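Local coordinates for monoacylglycerol lipase (Palaeococcus ferrophilus, PDB 6QE2), which hydrolyses monoacylglycerols, releasing a fatty acid and glycerol, and probably does so with the serine-based machinery of the alpha/beta-hydrolase fold, at residues Y4-L18 with I33-D47. Numbering follows the deposited sequence.
Sequences YRAKFGTPERGWVVL and IELLNGAGFGVYAFD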
ATOM      1  N   TYR A   4      14.179   3.371   8.439  1.00 27.90           N
ATOM      2  CA  TYR A   4      13.730   4.664   8.892  1.00 28.69           C
ATOM      3  C   TYR A   4      12.352   4.391   9.463  1.00 30.14           C
ATOM      4  O   TYR A   4      11.453   3.963   8.746  1.00 27.47           O
ATOM      5  CB  TYR A   4      13.626   5.665   7.747  1.00 32.60           C
ATOM      6  CG  TYR A   4      12.721   6.821   8.090  1.00 32.45           C
ATOM      7  CD1 TYR A   4      13.184   7.891   8.840  1.00 36.30           C
ATOM      8  CD2 TYR A   4      11.396   6.826   7.693  1.00 27.36           C
ATOM      9  CE1 TYR A   4      12.354   8.942   9.170  1.00 42.60           C
ATOM     10  CE2 TYR A   4      10.558   7.873   8.016  1.00 33.93           C
ATOM     11  CZ  TYR A   4      11.043   8.928   8.755  1.00 38.45           C
ATOM     12  OH  TYR A   4      10.209   9.972   9.079  1.00 39.99           O
ATOM     13  N   ARG A   5      12.204   4.606  10.762  1.00 30.57           N
ATOM     14  CA  ARG A   5      10.939   4.386  11.441  1.00 28.75           C
ATOM     15  C   ARG A   5      10.587   5.642  12.215  1.00 30.42           C
ATOM     16  O   ARG A   5      11.458   6.268  12.812  1.00 33.85           O
ATOM     17  CB  ARG A   5      11.052   3.217  12.419  1.00 32.84           C
ATOM     18  CG  ARG A   5      11.495   1.898  11.809  1.00 35.69           C
ATOM     19  CD  ARG A   5      12.010   0.973  12.898  1.00 38.21           C
ATOM     20  NE  ARG A   5      12.323  -0.364  12.409  1.00 36.16           N
ATOM     21  CZ  ARG A   5      11.534  -1.419  12.572  1.00 35.11           C
ATOM     22  NH1 ARG A   5      10.379  -1.292  13.208  1.00 34.67           N
ATOM     23  NH2 ARG A   5      11.897  -2.601  12.099  1.00 36.77           N
ATOM     24  N   ALA A   6       9.315   6.015  12.210  1.00 26.26           N
ATOM     25  CA  ALA A   6       8.910   7.195  12.940  1.00 26.08           C
ATOM     26  C   ALA A   6       7.519   7.057  13.520  1.00 32.26           C
ATOM     27  O   ALA A   6       6.625   6.543  12.870  1.00 27.98           O
ATOM     28  CB  ALA A   6       8.967   8.407  12.036  1.00 34.98           C
ATOM     29  N   LYS A   7       7.355   7.502  14.757  1.00 27.92           N
ATOM     30  CA  LYS A   7       6.040   7.479  15.379  1.00 29.53           C
ATOM     31  C   LYS A   7       5.525   8.906  15.489  1.00 32.50           C
ATOM     32  O   LYS A   7       6.254   9.805  15.914  1.00 29.77           O
ATOM     33  CB  LYS A   7       6.082   6.830  16.768  1.00 32.12           C
ATOM     34  CG  LYS A   7       6.528   5.371  16.769  1.00 41.50           C
ATOM     35  CD  LYS A   7       6.233   4.726  18.120  1.00 47.63           C
ATOM     36  CE  LYS A   7       7.274   5.070  19.162  1.00 54.49           C
ATOM     37  NZ  LYS A   7       7.543   3.905  20.052  1.00 51.00           N
ATOM     38  N   PHE A   8       4.256   9.101  15.128  1.00 26.68           N
ATOM     39  CA  PHE A   8       3.630  10.414  15.130  1.00 28.19           C
ATOM     40  C   PHE A   8       2.388  10.380  16.007  1.00 32.50           C
ATOM     41  O   PHE A   8       1.603   9.429  15.952  1.00 27.89           O
ATOM     42  CB  PHE A   8       3.235  10.867  13.713  1.00 31.55           C
ATOM     43  CG  PHE A   8       4.390  10.965  12.750  1.00 32.16           C
ATOM     44  CD1 PHE A   8       4.675   9.922  11.885  1.00 33.04           C
ATOM     45  CD2 PHE A   8       5.177  12.101  12.703  1.00 36.48           C
ATOM     46  CE1 PHE A   8       5.733  10.010  10.994  1.00 34.78           C
ATOM     47  CE2 PHE A   8       6.236  12.195  11.818  1.00 43.66           C
ATOM     48  CZ  PHE A   8       6.515  11.149  10.962  1.00 36.69           C
ATOM     49  N   GLY A   9       2.210  11.422  16.814  1.00 31.08           N
ATOM     50  CA  GLY A   9       0.988  11.574  17.575  1.00 30.61           C
ATOM     51  C   GLY A   9       0.936  10.700  18.816  1.00 36.82           C
ATOM     52  O   GLY A   9       1.905  10.046  19.210  1.00 35.48           O
ATOM     53  N   THR A  10      -0.234  10.721  19.453  1.00 34.00           N
ATOM     54  CA  THR A  10      -0.520   9.988  20.677  1.00 41.78           C
ATOM     55  C   THR A  10      -1.603   8.954  20.402  1.00 29.99           C
ATOM     56  O   THR A  10      -2.650   9.303  19.837  1.00 33.27           O
ATOM     57  CB  THR A  10      -0.983  10.946  21.792  1.00 38.36           C
ATOM     58  OG1 THR A  10       0.001  11.971  21.977  1.00 46.18           O
ATOM     59  CG2 THR A  10      -1.172  10.194  23.098  1.00 43.88           C
ATOM     60  N   PRO A  11      -1.429   7.702  20.830  1.00 27.81           N
ATOM     61  CA  PRO A  11      -2.361   6.658  20.367  1.00 29.05           C
ATOM     62  C   PRO A  11      -3.564   6.514  21.290  1.00 33.15           C
ATOM     63  O   PRO A  11      -3.877   5.427  21.789  1.00 35.21           O
ATOM     64  CB  PRO A  11      -1.480   5.400  20.330  1.00 28.95           C
ATOM     65  CG  PRO A  11      -0.532   5.645  21.541  1.00 29.71           C
ATOM     66  CD  PRO A  11      -0.232   7.128  21.463  1.00 29.16           C
ATOM     67  N   GLU A  12      -4.319   7.603  21.417  1.00 28.64           N
ATOM     68  CA  GLU A  12      -5.519   7.559  22.250  1.00 33.27           C
ATOM     69  C   GLU A  12      -6.546   6.559  21.728  1.00 40.55           C
ATOM     70  O   GLU A  12      -7.149   5.824  22.519  1.00 35.64           O
ATOM     71  CB  GLU A  12      -6.074   8.981  22.395  1.00 33.82           C
ATOM     72  CG  GLU A  12      -5.026   9.878  23.204  1.00 43.88           C
ATOM     73  CD  GLU A  12      -5.325  11.376  23.155  1.00 50.33           C
ATOM     74  OE1 GLU A  12      -6.081  11.810  22.260  1.00 52.18           O
ATOM     75  OE2 GLU A  12      -4.799  12.128  24.000  1.00 61.32           O
ATOM     76  N   ARG A  13      -6.694   6.448  20.398  1.00 30.09           N
ATOM     77  CA  ARG A  13      -7.591   5.499  19.732  1.00 28.65           C
ATOM     78  C   ARG A  13      -6.873   4.269  19.199  1.00 31.51           C
ATOM     79  O   ARG A  13      -7.498   3.427  18.552  1.00 35.12           O
ATOM     80  CB  ARG A  13      -8.279   6.174  18.568  1.00 33.75           C
ATOM     81  CG  ARG A  13      -9.186   7.275  18.926  1.00 35.58           C
ATOM     82  CD  ARG A  13     -10.028   7.565  17.716  1.00 35.97           C
ATOM     83  NE  ARG A  13     -11.101   8.444  18.083  1.00 37.54           N
ATOM     84  CZ  ARG A  13     -12.306   8.046  18.457  1.00 42.79           C
ATOM     85  NH1 ARG A  13     -12.628   6.769  18.439  1.00 38.02           N
ATOM     86  NH2 ARG A  13     -13.203   8.957  18.820  1.00 39.50           N
ATOM     87  N   GLY A  14      -5.612   4.131  19.499  1.00 32.48           N
ATOM     88  CA  GLY A  14      -4.836   3.030  18.975  1.00 30.20           C
ATOM     89  C   GLY A  14      -3.839   3.520  17.944  1.00 29.95           C
ATOM     90  O   GLY A  14      -3.636   4.722  17.745  1.00 25.08           O
ATOM     91  N   TRP A  15      -3.239   2.554  17.251  1.00 28.66           N
ATOM     92  CA  TRP A  15      -2.182   2.804  16.289  1.00 22.83           C
ATOM     93  C   TRP A  15      -2.643   2.486  14.874  1.00 16.30           C
ATOM     94  O   TRP A  15      -3.440   1.572  14.650  1.00 23.66           O
ATOM     95  CB  TRP A  15      -0.947   1.959  16.595  1.00 19.52           C
ATOM     96  CG  TRP A  15      -0.160   2.469  17.752  1.00 21.82           C
ATOM     97  CD1 TRP A  15      -0.217   2.034  19.038  1.00 31.05           C
ATOM     98  CD2 TRP A  15       0.799   3.529  17.724  1.00 24.98           C
ATOM     99  NE1 TRP A  15       0.658   2.750  19.820  1.00 27.05           N
ATOM    100  CE2 TRP A  15       1.295   3.677  19.036  1.00 26.91           C
ATOM    101  CE3 TRP A  15       1.295   4.362  16.716  1.00 25.10           C
ATOM    102  CZ2 TRP A  15       2.254   4.626  19.366  1.00 23.94           C
ATOM    103  CZ3 TRP A  15       2.248   5.305  17.045  1.00 22.82           C
ATOM    104  CH2 TRP A  15       2.715   5.433  18.363  1.00 29.52           C
ATOM    105  N   VAL A  16      -2.068   3.200  13.921  1.00 19.84           N
ATOM    106  CA  VAL A  16      -2.284   2.923  12.517  1.00 16.29           C
ATOM    107  C   VAL A  16      -0.885   2.791  11.933  1.00 19.50           C
ATOM    108  O   VAL A  16      -0.073   3.682  12.083  1.00 22.71           O
ATOM    109  CB  VAL A  16      -3.027   4.030  11.766  1.00 24.55           C
ATOM    110  CG1 VAL A  16      -3.101   3.684  10.295  1.00 23.25           C
ATOM    111  CG2 VAL A  16      -4.424   4.203  12.308  1.00 26.84           C
ATOM    112  N   VAL A  17      -0.603   1.654  11.318  1.00 20.92           N
ATOM    113  CA  VAL A  17       0.686   1.425  10.691  1.00 22.94           C
ATOM    114  C   VAL A  17       0.542   1.781   9.226  1.00 22.81           C
ATOM    115  O   VAL A  17      -0.324   1.267   8.550  1.00 21.79           O
ATOM    116  CB  VAL A  17       1.152  -0.029  10.819  1.00 18.66           C
ATOM    117  CG1 VAL A  17       2.460  -0.218  10.083  1.00 23.84           C
ATOM    118  CG2 VAL A  17       1.313  -0.410  12.276  1.00 23.43           C
ATOM    119  N   LEU A  18       1.402   2.669   8.757  1.00 24.18           N
ATOM    120  CA  LEU A  18       1.369   3.134   7.385  1.00 25.13           C
ATOM    121  C   LEU A  18       2.369   2.394   6.515  1.00 22.98           C
ATOM    122  O   LEU A  18       3.541   2.354   6.821  1.00 22.83           O
ATOM    123  CB  LEU A  18       1.662   4.627   7.342  1.00 27.44           C
ATOM    124  CG  LEU A  18       1.899   5.201   5.952  1.00 39.05           C
ATOM    125  CD1 LEU A  18       0.571   5.542   5.316  1.00 44.84           C
ATOM    126  CD2 LEU A  18       2.785   6.424   6.015  1.00 38.61           C
ATOM    127  N   ILE A  33      -1.351  11.645   7.951  1.00 22.90           N
ATOM    128  CA  ILE A  33      -0.815  11.468   9.298  1.00 23.57           C
ATOM    129  C   ILE A  33      -1.342  12.561  10.216  1.00 29.35           C
ATOM    130  O   ILE A  33      -1.770  12.295  11.346  1.00 26.90           O
ATOM    131  CB  ILE A  33       0.724  11.458   9.269  1.00 23.96           C
ATOM    132  CG1 ILE A  33       1.238  10.204   8.561  1.00 26.66           C
ATOM    133  CG2 ILE A  33       1.294  11.546  10.684  1.00 25.41           C
ATOM    134  CD1 ILE A  33       2.704  10.292   8.182  1.00 33.77           C
ATOM    135  N   GLU A  34      -1.329  13.806   9.736  1.00 28.53           N
ATOM    136  CA  GLU A  34      -1.807  14.925  10.540  1.00 29.43           C
ATOM    137  C   GLU A  34      -3.283  14.761  10.886  1.00 29.30           C
ATOM    138  O   GLU A  34      -3.689  14.987  12.034  1.00 30.18           O
ATOM    139  CB  GLU A  34      -1.575  16.233   9.780  1.00 30.86           C
ATOM    140  CG  GLU A  34      -2.025  17.500  10.496  1.00 38.93           C
ATOM    141  CD  GLU A  34      -1.602  18.764   9.761  1.00 40.27           C
ATOM    142  OE1 GLU A  34      -2.264  19.139   8.769  1.00 39.06           O
ATOM    143  OE2 GLU A  34      -0.589  19.373  10.165  1.00 54.06           O
ATOM    144  N   LEU A  35      -4.098  14.359   9.909  1.00 28.63           N
ATOM    145  CA  LEU A  35      -5.520  14.157  10.167  1.00 27.10           C
ATOM    146  C   LEU A  35      -5.751  13.017  11.154  1.00 31.75           C
ATOM    147  O   LEU A  35      -6.579  13.132  12.064  1.00 30.75           O
ATOM    148  CB  LEU A  35      -6.265  13.905   8.855  1.00 22.94           C
ATOM    149  CG  LEU A  35      -6.363  15.094   7.892  1.00 34.07           C
ATOM    150  CD1 LEU A  35      -6.921  14.670   6.531  1.00 30.38           C
ATOM    151  CD2 LEU A  35      -7.179  16.238   8.476  1.00 38.70           C
ATOM    152  N   LEU A  36      -5.027  11.907  10.996  1.00 24.55           N
ATOM    153  CA  LEU A  36      -5.190  10.788  11.921  1.00 21.81           C
ATOM    154  C   LEU A  36      -4.767  11.164  13.335  1.00 22.00           C
ATOM    155  O   LEU A  36      -5.419  10.765  14.306  1.00 25.50           O
ATOM    156  CB  LEU A  36      -4.392   9.578  11.442  1.00 25.93           C
ATOM    157  CG  LEU A  36      -4.923   8.900  10.186  1.00 22.03           C
ATOM    158  CD1 LEU A  36      -3.942   7.833   9.704  1.00 25.59           C
ATOM    159  CD2 LEU A  36      -6.279   8.292  10.469  1.00 24.72           C
ATOM    160  N   ASN A  37      -3.656  11.893  13.473  1.00 25.84           N
ATOM    161  CA  ASN A  37      -3.245  12.359  14.795  1.00 25.37           C
ATOM    162  C   ASN A  37      -4.302  13.277  15.388  1.00 32.83           C
ATOM    163  O   ASN A  37      -4.609  13.195  16.583  1.00 29.70           O
ATOM    164  CB  ASN A  37      -1.906  13.095  14.728  1.00 25.83           C
ATOM    165  CG  ASN A  37      -0.730  12.179  14.441  1.00 24.96           C
ATOM    166  OD1 ASN A  37       0.327  12.642  14.024  1.00 30.36           O
ATOM    167  ND2 ASN A  37      -0.906  10.882  14.669  1.00 28.79           N
ATOM    168  N   GLY A  38      -4.851  14.175  14.566  1.00 31.03           N
ATOM    169  CA  GLY A  38      -5.902  15.069  15.025  1.00 30.42           C
ATOM    170  C   GLY A  38      -7.149  14.352  15.496  1.00 33.31           C
ATOM    171  O   GLY A  38      -7.901  14.883  16.318  1.00 35.51           O
ATOM    172  N   ALA A  39      -7.406  13.160  14.968  1.00 27.02           N
ATOM    173  CA  ALA A  39      -8.553  12.358  15.372  1.00 31.70           C
ATOM    174  C   ALA A  39      -8.262  11.442  16.554  1.00 29.80           C
ATOM    175  O   ALA A  39      -9.177  10.756  17.022  1.00 31.54           O
ATOM    176  CB  ALA A  39      -9.058  11.525  14.191  1.00 28.43           C
ATOM    177  N   GLY A  40      -7.022  11.395  17.036  1.00 27.21           N
ATOM    178  CA  GLY A  40      -6.672  10.614  18.204  1.00 29.95           C
ATOM    179  C   GLY A  40      -5.887   9.340  17.958  1.00 29.11           C
ATOM    180  O   GLY A  40      -5.720   8.549  18.896  1.00 28.34           O
ATOM    181  N   PHE A  41      -5.375   9.127  16.748  1.00 26.29           N
ATOM    182  CA  PHE A  41      -4.564   7.955  16.458  1.00 24.15           C
ATOM    183  C   PHE A  41      -3.084   8.301  16.512  1.00 25.69           C
ATOM    184  O   PHE A  41      -2.666   9.404  16.149  1.00 28.67           O
ATOM    185  CB  PHE A  41      -4.879   7.387  15.070  1.00 21.55           C
ATOM    186  CG  PHE A  41      -6.248   6.810  14.951  1.00 24.10           C
ATOM    187  CD1 PHE A  41      -7.289   7.573  14.455  1.00 24.47           C
ATOM    188  CD2 PHE A  41      -6.501   5.506  15.338  1.00 27.93           C
ATOM    189  CE1 PHE A  41      -8.550   7.048  14.348  1.00 29.81           C
ATOM    190  CE2 PHE A  41      -7.773   4.976  15.223  1.00 28.01           C
ATOM    191  CZ  PHE A  41      -8.792   5.750  14.734  1.00 27.04           C
ATOM    192  N   GLY A  42      -2.290   7.340  16.964  1.00 24.64           N
ATOM    193  CA  GLY A  42      -0.875   7.362  16.691  1.00 24.45           C
ATOM    194  C   GLY A  42      -0.655   6.719  15.334  1.00 22.08           C
ATOM    195  O   GLY A  42      -1.417   5.855  14.923  1.00 24.44           O
ATOM    196  N   VAL A  43       0.366   7.184  14.622  1.00 21.57           N
ATOM    197  CA  VAL A  43       0.724   6.621  13.323  1.00 21.27           C
ATOM    198  C   VAL A  43       2.166   6.155  13.401  1.00 22.21           C
ATOM    199  O   VAL A  43       3.045   6.912  13.828  1.00 26.49           O
ATOM    200  CB  VAL A  43       0.538   7.629  12.175  1.00 28.03           C
ATOM    201  CG1 VAL A  43       0.977   7.001  10.842  1.00 24.01           C
ATOM    202  CG2 VAL A  43      -0.916   8.093  12.100  1.00 26.75           C
ATOM    203  N   TYR A  44       2.402   4.904  13.012  1.00 20.07           N
ATOM    204  CA  TYR A  44       3.743   4.338  12.937  1.00 20.58           C
ATOM    205  C   TYR A  44       4.101   4.269  11.463  1.00 23.55           C
ATOM    206  O   TYR A  44       3.470   3.526  10.702  1.00 24.25           O
ATOM    207  CB  TYR A  44       3.806   2.961  13.598  1.00 20.29           C
ATOM    208  CG  TYR A  44       5.210   2.462  13.884  1.00 21.48           C
ATOM    209  CD1 TYR A  44       6.114   2.232  12.854  1.00 25.66           C
ATOM    210  CD2 TYR A  44       5.628   2.223  15.182  1.00 24.19           C
ATOM    211  CE1 TYR A  44       7.394   1.779  13.111  1.00 24.39           C
ATOM    212  CE2 TYR A  44       6.907   1.768  15.448  1.00 28.56           C
ATOM    213  CZ  TYR A  44       7.782   1.545  14.405  1.00 25.56           C
ATOM    214  OH  TYR A  44       9.055   1.088  14.656  1.00 27.18           O
ATOM    215  N   ALA A  45       5.091   5.054  11.060  1.00 24.19           N
ATOM    216  CA  ALA A  45       5.522   5.102   9.672  1.00 28.22           C
ATOM    217  C   ALA A  45       6.896   4.468   9.537  1.00 27.19           C
ATOM    218  O   ALA A  45       7.714   4.510  10.459  1.00 24.88           O
ATOM    219  CB  ALA A  45       5.562   6.544   9.158  1.00 27.71           C
ATOM    220  N   PHE A  46       7.147   3.882   8.374  1.00 24.09           N
ATOM    221  CA  PHE A  46       8.477   3.387   8.066  1.00 21.92           C
ATOM    222  C   PHE A  46       8.665   3.485   6.563  1.00 20.97           C
ATOM    223  O   PHE A  46       7.699   3.531   5.802  1.00 23.26           O
ATOM    224  CB  PHE A  46       8.692   1.937   8.537  1.00 21.81           C
ATOM    225  CG  PHE A  46       7.887   0.914   7.760  1.00 25.38           C
ATOM    226  CD1 PHE A  46       6.577   0.621   8.110  1.00 26.39           C
ATOM    227  CD2 PHE A  46       8.442   0.262   6.668  1.00 25.42           C
ATOM    228  CE1 PHE A  46       5.839  -0.311   7.392  1.00 24.76           C
ATOM    229  CE2 PHE A  46       7.706  -0.667   5.939  1.00 25.73           C
ATOM    230  CZ  PHE A  46       6.401  -0.950   6.304  1.00 25.24           C
ATOM    231  N   ASP A  47       9.921   3.521   6.140  1.00 25.69           N
ATOM    232  CA  ASP A  47      10.256   3.427   4.728  1.00 27.02           C
ATOM    233  C   ASP A  47      10.766   2.022   4.449  1.00 24.61           C
ATOM    234  O   ASP A  47      11.607   1.502   5.188  1.00 24.85           O
ATOM    235  CB  ASP A  47      11.292   4.485   4.335  1.00 26.51           C
ATOM    236  CG  ASP A  47      10.699   5.889   4.281  1.00 26.97           C
ATOM    237  OD1 ASP A  47       9.470   6.026   4.457  1.00 26.53           O
ATOM    238  OD2 ASP A  47      11.453   6.860   4.054  1.00 29.80           O
TER
HETATM  239  O   HOH W   1      -2.605  12.140  18.345  1.00 41.87           O
HETATM  240  O   HOH W   2       5.355   2.895   4.930  1.00 29.44           O
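Strand 42-46 lies between the two strands of 4-18, pairing antiparallel with 5-8 and parallel with 15-18, at the edge of the alpha/beta-hydrolase sheet; with helix 33-38 it completes a beta-alpha-beta crossover from 15-18. Toward 5-8, A6 and A45 exchange two backbone bonds (A6 N to A45 O and A45 N to A6 O, both 2.8 Å), and F8 and V43 do likewise. On the other edge G42 N and Y44 N bind G14 O and V16 O, while V16 N and L18 N bind G42 O and Y44 O. G42 suits its place, since W15 CE3 lies 3.4 Å from G42 C and a side chain would run into the indole.

The Y44 ring, with CG anti to the backbone N (chi1 -165°), is met obliquely by K7, whose CG comes to 3.6 Å from Y44 CD2. R5 NH1 donates to Y44 OH (3.1 Å) in its guanidinium plane, which stands 89° from the ring; that hydroxyl also bonds E76 of helix 63-77. A phenylalanine here would probably leave R5 NH1 and E76 without the hydroxyl they share.

On the opposite face I33 CG2 and N37 OD1 meet F8 CB. N37 ND2 donates to F41 O (2.7 Å) and, weakly, to F8 O. A Schellman motif at G40 ends the helix and turns G40 O to R13 N. Beyond it, R13 CB sits over one face of the F41 ring, 3.8 Å from its centroid, as V16 CG2 approaches F41 CD2 at 3.9 Å.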